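Local coordinates for protein putative NADH dehydrogenase/NAD(P)H nitroreductase (Bacteroides thetaiotaomicron VPI-5482, PDB 3KWK) that binds flavin mononucleotide and is probably an FMN-dependent oxidoreductase of the nitroreductase family, working as a dimer whose subunits share each flavin site, at residues E18-R23 with A111-G116; D100-A105 with A119-A124; M43-G48 with R52-V57. One frame throughout, in Å; residues are numbered along the deposited sequence.

Interaction 1. Residues E18-R23 with A111-G116; sequences ERKSVR and AAESMG. With FMN (flavin mononucleotide), chain B.
K20 reaches across to E113, its NZ lying 2.9 Å from E113 OE2 in a salt bridge whose hydrogen bonds, to both carboxylate oxygens, are weak. The two side chains cross at about a right angle. In the modelled conformer of E18 the same ammonium also meets E18 OE2 at 2.8 Å, so one positive charge lies between two acids and probably offsets their repulsion. E113 gets there with its CG anti to the backbone N (chi1 -179°) and a bend at chi2, which also lays OE1 3.3 Å from R19 CA. The network lies just where helix 11-18 gives way to loop, and the next residues turn to the flavin. R19 NH1 and NH2 donate hydrogen bonds to O1P and O3P of the phosphate from the edge of the guanidinium, S21 N gives O2P a nearly straight bond (174°), and S21 OG donates to O1P. Further on, R23 NE and NH2 donate hydrogen bonds to O2 and N1 of the isoalloxazine. K162 and K164 also hydrogen-bond to the FMN; the basic lining round the cofactor is consistent with a nitroreductase-family FMN site.

Interaction 2. Residues D100-A105 with A119-A124; sequences DCSAAA and AVWTAA. With FMN (flavin mononucleotide), chain B.
The indole of W121 is held between a helix and the flavin: A105 CB lies over one face and the dimethylbenzene end of the FMN over the other. The methyl CB of A105 sits 4.2 Å from the centroid of the six-membered ring, 27° off its normal, in a CH-pi contact, and its closest approach is to W121 CZ3 at 3.8 Å. On the flavin side, C7M stands 3.3 Å above the indole plane, offset toward the rim, while W121 NE1 comes to 3.4 Å from C7. S102 meets the ring differently, with OG in the indole plane at the edge, 3.5 Å from CH2; no hydrogen bond forms across this contact, and the hydroxyl is bonded to the carbonyl oxygen of Y98. With chi1 at 177°, W121 CG swings away from the backbone N and the ring extends toward the helix. Beside it, A123 N donates to flavin O4 (3.1 Å, 150°), and V120 CG2 lies 3.6 Å from N1. Losing the indole to an alanine here would probably open a gap between A105 and the flavin and leave the dimethylbenzene ring without its cover. L99 of the second subunit also packs on the indole. Helix and strand thus meet by packing rather than hydrogen bonding, so W121 is probably positioned by shape, while polar bonds to the flavin come from its neighbours such as A123.

Interaction 3. Residues M43-G48 with R52-V57; sequences MSAPSG and RPWEFV. With FMN (flavin mononucleotide), chain C.
The backbones of 43-48 and 52-57 come closest where the short connection turns back, with S47 CA and R52 CA 5.7 Å apart, and spread to 7.4 Å between the CA atoms of M43 and W54. S47 OG accepts a hydrogen bond from R52 N (2.8 Å, 162°); a chi1 of -179° turns the hydroxyl away from its own backbone N and carries it to the returning chain, and D100 is its second partner. W54 fills the space between the two segments. Its indole has R52 CA and P53 CD over one face and M43 CA over the other, each offset toward the rim, while the carbonyl oxygen of P46 meets the edge in plane, 3.5 Å from CZ3. A45 CB adds an apolar contact with CZ3 at 3.7 Å. M43, a selenomethionine, in the modelled conformer uses CG to touch two rings, F56 CE2 at 3.5 Å and W54 NE1 at 3.6 Å. On the other side of the loop, S47 N donates to O3' of an FMN (3.0 Å) also hydrogen-bonded to R19 of the second subunit. The loop thus joins helix 32-43 to strand 54-59, outermost of the sheet within this chain, with A45 and P46 packed on A103 and F56 on I108, both of helix 97-114; strand 83-90 pairs alongside, and a parallel strand of the second subunit extends the sheet beyond F56 and V57.

In the fold
Interactions 1 and 2 serve the same flavin: 18-23 holds its phosphate and pyrimidine edge, 119-124 lies along the isoalloxazine, and V22 N meets A119 O at 2.9 Å, a probable hydrogen bond joining the two. Interaction 3 touches the other FMN of the dimer. Helix 97-114 links all three, supplying E113 to interaction 1 and A105 to interaction 2, while D100 reaches interaction 3 through OD2 to S47 OG (2.7 Å) and OD1 to G48 N (2.9 Å), both probable hydrogen bonds. The centres of interactions 2 and 3 are about 11 Å apart; interactions 1 and 3, about 20 Å apart between centres, do not touch. Each subunit therefore contributes to both cofactor sites.

Interaction 1. Residues E18-R23 with A111-G116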
# COMPACT_ATOMS: atom_id res chain seq x y z
N GLU A 18 -8.84 -3.41 11.29
CA GLU A 18 -8.90 -4.79 11.77
C GLU A 18 -7.76 -5.65 11.24
O GLU A 18 -7.36 -6.65 11.86
CB GLU A 18 -10.23 -5.42 11.35
CG GLU A 18 -10.42 -6.87 11.76
CD GLU A 18 -10.31 -7.12 13.26
OE1 GLU A 18 -10.68 -6.24 14.07
OE2 GLU A 18 -9.86 -8.25 13.60
N ARG A 19 -7.22 -5.28 10.09
CA ARG A 19 -6.20 -6.08 9.46
C ARG A 19 -5.01 -6.29 10.41
O ARG A 19 -4.57 -5.37 11.11
CB ARG A 19 -5.70 -5.42 8.17
CG ARG A 19 -4.63 -6.14 7.40
CD ARG A 19 -3.58 -5.25 6.71
NE ARG A 19 -2.94 -4.38 7.71
CZ ARG A 19 -2.00 -4.77 8.58
NH1 ARG A 19 -1.45 -5.99 8.50
NH2 ARG A 19 -1.58 -3.92 9.50
N LYS A 20 -4.51 -7.51 10.43
CA LYS A 20 -3.26 -7.82 11.14
C LYS A 20 -2.51 -8.92 10.44
O LYS A 20 -3.09 -9.62 9.60
CB LYS A 20 -3.50 -8.17 12.62
CG LYS A 20 -3.91 -9.61 12.95
CD LYS A 20 -5.25 -9.99 12.37
CE LYS A 20 -6.46 -9.40 13.08
NZ LYS A 20 -7.78 -9.60 12.34
N SER A 21 -1.23 -9.05 10.78
CA SER A 21 -0.39 -10.10 10.20
C SER A 21 -0.77 -11.43 10.87
O SER A 21 -0.78 -11.54 12.11
CB SER A 21 1.08 -9.81 10.42
OG SER A 21 1.54 -8.73 9.57
N VAL A 22 -1.14 -12.43 10.07
CA VAL A 22 -1.46 -13.76 10.61
C VAL A 22 -0.42 -14.75 10.04
O VAL A 22 -0.22 -14.81 8.81
CB VAL A 22 -2.86 -14.18 10.18
CG1 VAL A 22 -3.17 -15.62 10.54
CG2 VAL A 22 -3.97 -13.19 10.73
N ARG A 23 0.23 -15.48 10.95
CA ARG A 23 1.34 -16.35 10.64
C ARG A 23 1.15 -17.82 10.97
O ARG A 23 2.10 -18.63 10.87
CB ARG A 23 2.59 -15.86 11.39
CG ARG A 23 2.92 -14.40 11.12
CD ARG A 23 4.24 -13.99 11.75
NE ARG A 23 4.65 -12.66 11.31
CZ ARG A 23 4.23 -11.51 11.84
NH1 ARG A 23 3.37 -11.44 12.85
NH2 ARG A 23 4.65 -10.39 11.33
N ALA A 111 -7.97 -7.32 1.40
CA ALA A 111 -8.91 -8.25 0.82
C ALA A 111 -9.01 -9.54 1.63
O ALA A 111 -10.11 -10.01 1.95
CB ALA A 111 -8.50 -8.54 -0.69
N ALA A 112 -7.85 -10.10 1.97
CA ALA A 112 -7.79 -11.30 2.80
C ALA A 112 -8.56 -11.11 4.12
O ALA A 112 -9.44 -11.90 4.45
CB ALA A 112 -6.31 -11.71 3.05
N GLU A 113 -8.26 -10.02 4.81
CA GLU A 113 -8.92 -9.73 6.07
C GLU A 113 -10.44 -9.66 5.91
O GLU A 113 -11.21 -10.18 6.75
CB GLU A 113 -8.40 -8.44 6.65
CG GLU A 113 -9.00 -8.04 8.01
CD GLU A 113 -8.57 -8.94 9.16
OE1 GLU A 113 -7.38 -9.19 9.26
OE2 GLU A 113 -9.43 -9.35 9.92
N SER A 114 -10.89 -9.03 4.84
CA SER A 114 -12.33 -8.79 4.63
C SER A 114 -13.15 -10.06 4.35
O SER A 114 -14.35 -10.04 4.47
CB SER A 114 -12.57 -7.82 3.44
OG SER A 114 -12.34 -8.43 2.16
N MSE A 115 -12.47 -11.14 3.98
CA MSE A 115 -13.08 -12.42 3.62
C MSE A 115 -12.74 -13.50 4.66
O MSE A 115 -12.83 -14.69 4.40
CB MSE A 115 -12.63 -12.85 2.22
CG MSE A 115 -13.15 -11.85 1.14
SE MSE A 115 -12.75 -12.42 -0.64
CE MSE A 115 -10.93 -11.94 -0.69
N GLY A 116 -12.40 -13.06 5.87
CA GLY A 116 -12.20 -13.98 6.96
C GLY A 116 -10.90 -14.78 6.91
O GLY A 116 -10.74 -15.75 7.64
N1 FMN B . 6.44 -10.45 8.72
C2 FMN B . 7.07 -11.66 8.70
O2 FMN B . 6.64 -12.58 9.41
N3 FMN B . 8.19 -11.85 7.90
C4 FMN B . 8.72 -10.85 7.11
O4 FMN B . 9.74 -11.08 6.39
C4A FMN B . 8.07 -9.62 7.15
N5 FMN B . 8.56 -8.55 6.40
C5A FMN B . 7.82 -7.40 6.28
C6 FMN B . 8.26 -6.41 5.38
C7 FMN B . 7.48 -5.27 5.22
C7M FMN B . 7.90 -4.15 4.25
C8 FMN B . 6.30 -5.09 5.92
C8M FMN B . 5.51 -3.83 5.69
C9 FMN B . 5.89 -6.07 6.81
C9A FMN B . 6.64 -7.24 7.00
N10 FMN B . 6.26 -8.22 7.91
C10 FMN B . 6.93 -9.42 7.93
C1' FMN B . 5.03 -8.05 8.71
C2' FMN B . 5.28 -7.11 9.89
O2' FMN B . 6.08 -7.74 10.89
C3' FMN B . 3.95 -6.57 10.47
O3' FMN B . 3.28 -5.77 9.50
C4' FMN B . 4.17 -5.70 11.74
O4' FMN B . 4.67 -6.53 12.80
C5' FMN B . 2.91 -4.96 12.19
O5' FMN B . 1.95 -5.97 12.48
P FMN B . 0.51 -6.01 11.72
O1P FMN B . 0.77 -6.31 10.23
O2P FMN B . -0.15 -7.20 12.47
O3P FMN B . -0.22 -4.70 11.91
O HOH W 1 -11.22 -10.16 11.95

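Interaction 2. Residues D100-A105 with A119-A124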
# COMPACT_ATOMS: atom_id res chain seq x y z
N ASP A 100 4.25 0.85 -6.34
CA ASP A 100 3.04 0.28 -6.87
C ASP A 100 2.75 -1.08 -6.23
O ASP A 100 1.63 -1.37 -5.81
CB ASP A 100 3.11 0.03 -8.38
CG ASP A 100 3.28 1.28 -9.23
OD1 ASP A 100 3.45 2.42 -8.71
OD2 ASP A 100 3.19 1.06 -10.48
N CYS A 101 3.76 -1.96 -6.21
CA CYS A 101 3.55 -3.32 -5.72
C CYS A 101 3.30 -3.34 -4.21
O CYS A 101 2.66 -4.29 -3.70
CB CYS A 101 4.73 -4.21 -6.05
SG CYS A 101 4.85 -4.58 -7.81
N SER A 102 3.84 -2.37 -3.46
CA SER A 102 3.50 -2.26 -2.02
C SER A 102 2.04 -1.88 -1.84
O SER A 102 1.35 -2.40 -0.95
CB SER A 102 4.37 -1.17 -1.40
OG SER A 102 5.71 -1.62 -1.27
N ALA A 103 1.53 -0.97 -2.69
CA ALA A 103 0.11 -0.64 -2.63
C ALA A 103 -0.76 -1.88 -3.02
O ALA A 103 -1.77 -2.15 -2.39
CB ALA A 103 -0.21 0.60 -3.54
N ALA A 104 -0.29 -2.64 -4.01
CA ALA A 104 -0.98 -3.87 -4.46
C ALA A 104 -0.98 -4.88 -3.31
O ALA A 104 -2.01 -5.51 -3.02
CB ALA A 104 -0.34 -4.49 -5.71
N ALA A 105 0.17 -5.03 -2.67
CA ALA A 105 0.25 -5.97 -1.58
C ALA A 105 -0.69 -5.58 -0.45
O ALA A 105 -1.32 -6.46 0.14
CB ALA A 105 1.70 -6.06 -1.07
N ALA A 119 -3.35 -13.24 6.44
CA ALA A 119 -2.19 -13.21 5.56
C ALA A 119 -1.08 -12.43 6.24
O ALA A 119 -1.33 -11.72 7.23
CB ALA A 119 -2.60 -12.55 4.25
N VAL A 120 0.14 -12.54 5.70
CA VAL A 120 1.27 -11.74 6.20
C VAL A 120 2.21 -11.41 5.03
O VAL A 120 2.52 -12.28 4.21
CB VAL A 120 2.03 -12.50 7.33
CG1 VAL A 120 2.53 -13.92 6.88
CG2 VAL A 120 3.19 -11.66 7.91
N TRP A 121 2.64 -10.16 5.00
CA TRP A 121 3.69 -9.71 4.09
C TRP A 121 5.01 -10.21 4.60
O TRP A 121 5.42 -9.86 5.70
CB TRP A 121 3.64 -8.18 4.07
CG TRP A 121 4.68 -7.43 3.25
CD1 TRP A 121 5.99 -7.73 3.05
CD2 TRP A 121 4.44 -6.19 2.61
NE1 TRP A 121 6.57 -6.75 2.25
CE2 TRP A 121 5.64 -5.80 1.96
CE3 TRP A 121 3.30 -5.38 2.50
CZ2 TRP A 121 5.76 -4.60 1.28
CZ3 TRP A 121 3.41 -4.19 1.81
CH2 TRP A 121 4.63 -3.83 1.19
N THR A 122 5.69 -11.06 3.84
CA THR A 122 7.06 -11.45 4.14
C THR A 122 7.99 -10.89 3.06
O THR A 122 7.75 -11.10 1.87
CB THR A 122 7.23 -12.96 4.39
OG1 THR A 122 7.28 -13.69 3.15
CG2 THR A 122 6.07 -13.55 5.28
N ALA A 123 9.02 -10.16 3.49
CA ALA A 123 9.87 -9.46 2.52
C ALA A 123 10.66 -10.42 1.68
O ALA A 123 11.26 -11.36 2.20
CB ALA A 123 10.87 -8.52 3.26
N ALA A 124 10.71 -10.16 0.37
CA ALA A 124 11.74 -10.70 -0.51
C ALA A 124 12.69 -9.51 -0.73
O ALA A 124 13.65 -9.33 0.03
CB ALA A 124 11.11 -11.31 -1.83
N1 FMN B . 6.44 -10.45 8.72
C2 FMN B . 7.07 -11.66 8.70
O2 FMN B . 6.64 -12.58 9.41
N3 FMN B . 8.19 -11.85 7.90
C4 FMN B . 8.72 -10.85 7.11
O4 FMN B . 9.74 -11.08 6.39
C4A FMN B . 8.07 -9.62 7.15
N5 FMN B . 8.56 -8.55 6.40
C5A FMN B . 7.82 -7.40 6.28
C6 FMN B . 8.26 -6.41 5.38
C7 FMN B . 7.48 -5.27 5.22
C7M FMN B . 7.90 -4.15 4.25
C8 FMN B . 6.30 -5.09 5.92
C8M FMN B . 5.51 -3.83 5.69
C9 FMN B . 5.89 -6.07 6.81
C9A FMN B . 6.64 -7.24 7.00
N10 FMN B . 6.26 -8.22 7.91
C10 FMN B . 6.93 -9.42 7.93
C1' FMN B . 5.03 -8.05 8.71
C2' FMN B . 5.28 -7.11 9.89
O2' FMN B . 6.08 -7.74 10.89
C3' FMN B . 3.95 -6.57 10.47
O3' FMN B . 3.28 -5.77 9.50
C4' FMN B . 4.17 -5.70 11.74
O4' FMN B . 4.67 -6.53 12.80
C5' FMN B . 2.91 -4.96 12.19
O5' FMN B . 1.95 -5.97 12.48
P FMN B . 0.51 -6.01 11.72
O1P FMN B . 0.77 -6.31 10.23
O2P FMN B . -0.15 -7.20 12.47
O3P FMN B . -0.22 -4.70 11.91

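Interaction 3. Residues M43-G48 with R52-V57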
# COMPACT_ATOMS: atom_id res chain seq x y z
N MSE A 43 -4.61 -5.88 -8.22
CA MSE A 43 -4.54 -5.16 -9.50
C MSE A 43 -5.24 -3.79 -9.47
O MSE A 43 -5.00 -2.98 -10.36
CB MSE A 43 -5.07 -6.05 -10.63
CG MSE A 43 -4.02 -7.10 -11.02
SE MSE A 43 -4.49 -8.41 -12.34
CE MSE A 43 -6.19 -8.85 -11.61
N SER A 44 -6.03 -3.50 -8.42
CA SER A 44 -6.78 -2.21 -8.31
C SER A 44 -5.94 -1.12 -7.68
O SER A 44 -6.40 0.01 -7.57
CB SER A 44 -8.03 -2.41 -7.47
OG SER A 44 -8.85 -3.43 -8.04
N ALA A 45 -4.71 -1.45 -7.30
CA ALA A 45 -3.80 -0.44 -6.75
C ALA A 45 -3.56 0.77 -7.68
O ALA A 45 -3.66 0.70 -8.92
CB ALA A 45 -2.42 -1.09 -6.45
N PRO A 46 -3.16 1.91 -7.07
CA PRO A 46 -2.69 3.01 -7.89
C PRO A 46 -1.34 2.60 -8.50
O PRO A 46 -0.73 1.62 -8.04
CB PRO A 46 -2.50 4.15 -6.88
CG PRO A 46 -2.24 3.44 -5.57
CD PRO A 46 -3.14 2.23 -5.63
N SER A 47 -0.87 3.33 -9.52
CA SER A 47 0.35 2.96 -10.24
C SER A 47 1.02 4.16 -10.86
O SER A 47 0.32 4.89 -11.56
CB SER A 47 -0.01 1.98 -11.37
OG SER A 47 1.14 1.57 -12.11
N GLY A 48 2.30 4.38 -10.57
CA GLY A 48 3.03 5.47 -11.21
C GLY A 48 2.93 5.44 -12.73
O GLY A 48 3.23 4.42 -13.35
N ARG A 52 1.11 -0.14 -14.32
CA ARG A 52 0.57 -1.42 -13.89
C ARG A 52 1.61 -2.52 -14.01
O ARG A 52 1.39 -3.53 -14.66
CB ARG A 52 -0.74 -1.78 -14.58
CG ARG A 52 -1.76 -0.62 -14.62
CD ARG A 52 -3.00 -0.97 -15.40
NE ARG A 52 -3.80 0.24 -15.57
CZ ARG A 52 -4.96 0.29 -16.22
NH1 ARG A 52 -5.46 -0.79 -16.76
NH2 ARG A 52 -5.61 1.45 -16.31
N PRO A 53 2.75 -2.31 -13.33
CA PRO A 53 3.89 -3.21 -13.52
C PRO A 53 3.85 -4.50 -12.72
O PRO A 53 4.77 -5.32 -12.80
CB PRO A 53 5.07 -2.36 -13.05
CG PRO A 53 4.50 -1.58 -11.92
CD PRO A 53 3.09 -1.22 -12.40
N TRP A 54 2.80 -4.71 -11.96
CA TRP A 54 2.67 -5.91 -11.12
C TRP A 54 2.50 -7.20 -11.88
O TRP A 54 1.89 -7.23 -12.96
CB TRP A 54 1.55 -5.74 -10.11
CG TRP A 54 0.35 -5.10 -10.69
CD1 TRP A 54 -0.47 -5.60 -11.63
CD2 TRP A 54 -0.12 -3.77 -10.41
NE1 TRP A 54 -1.46 -4.71 -11.95
CE2 TRP A 54 -1.24 -3.55 -11.23
CE3 TRP A 54 0.31 -2.75 -9.56
CZ2 TRP A 54 -1.99 -2.37 -11.17
CZ3 TRP A 54 -0.42 -1.58 -9.52
CH2 TRP A 54 -1.52 -1.39 -10.35
N GLU A 55 3.05 -8.25 -11.32
CA GLU A 55 2.90 -9.64 -11.74
C GLU A 55 2.71 -10.47 -10.48
O GLU A 55 3.47 -10.29 -9.52
CB GLU A 55 4.16 -10.10 -12.53
CG GLU A 55 4.47 -9.29 -13.81
CD GLU A 55 3.50 -9.52 -14.97
OE1 GLU A 55 2.72 -10.49 -15.00
OE2 GLU A 55 3.53 -8.66 -15.89
N PHE A 56 1.72 -11.38 -10.48
CA PHE A 56 1.45 -12.17 -9.29
C PHE A 56 1.67 -13.65 -9.59
O PHE A 56 1.16 -14.17 -10.59
CB PHE A 56 -0.00 -11.98 -8.85
CG PHE A 56 -0.35 -10.53 -8.64
CD1 PHE A 56 -0.04 -9.90 -7.44
CD2 PHE A 56 -0.90 -9.77 -9.66
CE1 PHE A 56 -0.33 -8.56 -7.24
CE2 PHE A 56 -1.16 -8.43 -9.48
CZ PHE A 56 -0.89 -7.83 -8.28
N VAL A 57 2.41 -14.32 -8.72
CA VAL A 57 2.58 -15.78 -8.84
C VAL A 57 1.79 -16.38 -7.68
O VAL A 57 2.09 -16.15 -6.53
CB VAL A 57 4.04 -16.24 -8.83
CG1 VAL A 57 4.19 -17.76 -9.06
CG2 VAL A 57 4.88 -15.48 -9.86
N1 FMN C . -0.51 11.16 -10.10
C2 FMN C . -0.22 12.48 -10.29
O2 FMN C . -1.11 13.24 -10.69
N3 FMN C . 1.06 12.96 -10.05
C4 FMN C . 2.09 12.14 -9.62
O4 FMN C . 3.24 12.63 -9.41
C4A FMN C . 1.78 10.79 -9.43
N5 FMN C . 2.77 9.90 -9.03
C5A FMN C . 2.44 8.63 -8.66
C6 FMN C . 3.43 7.81 -8.10
C7 FMN C . 3.08 6.53 -7.67
C7M FMN C . 4.11 5.59 -7.04
C8 FMN C . 1.78 6.06 -7.80
C8M FMN C . 1.47 4.67 -7.31
C9 FMN C . 0.82 6.87 -8.37
C9A FMN C . 1.13 8.16 -8.80
N10 FMN C . 0.18 8.99 -9.41
C10 FMN C . 0.49 10.30 -9.65
C1' FMN C . -1.20 8.51 -9.60
C2' FMN C . -1.29 7.58 -10.82
O2' FMN C . -1.16 8.32 -12.04
C3' FMN C . -2.57 6.73 -10.79
O3' FMN C . -2.56 5.85 -9.67
C4' FMN C . -2.74 5.87 -12.07
O4' FMN C . -2.96 6.74 -13.20
C5' FMN C . -3.87 4.84 -11.96
O5' FMN C . -5.06 5.60 -11.76
P FMN C . -6.00 5.36 -10.45
O1P FMN C . -5.19 5.78 -9.20
O2P FMN C . -7.16 6.32 -10.77
O3P FMN C . -6.42 3.90 -10.37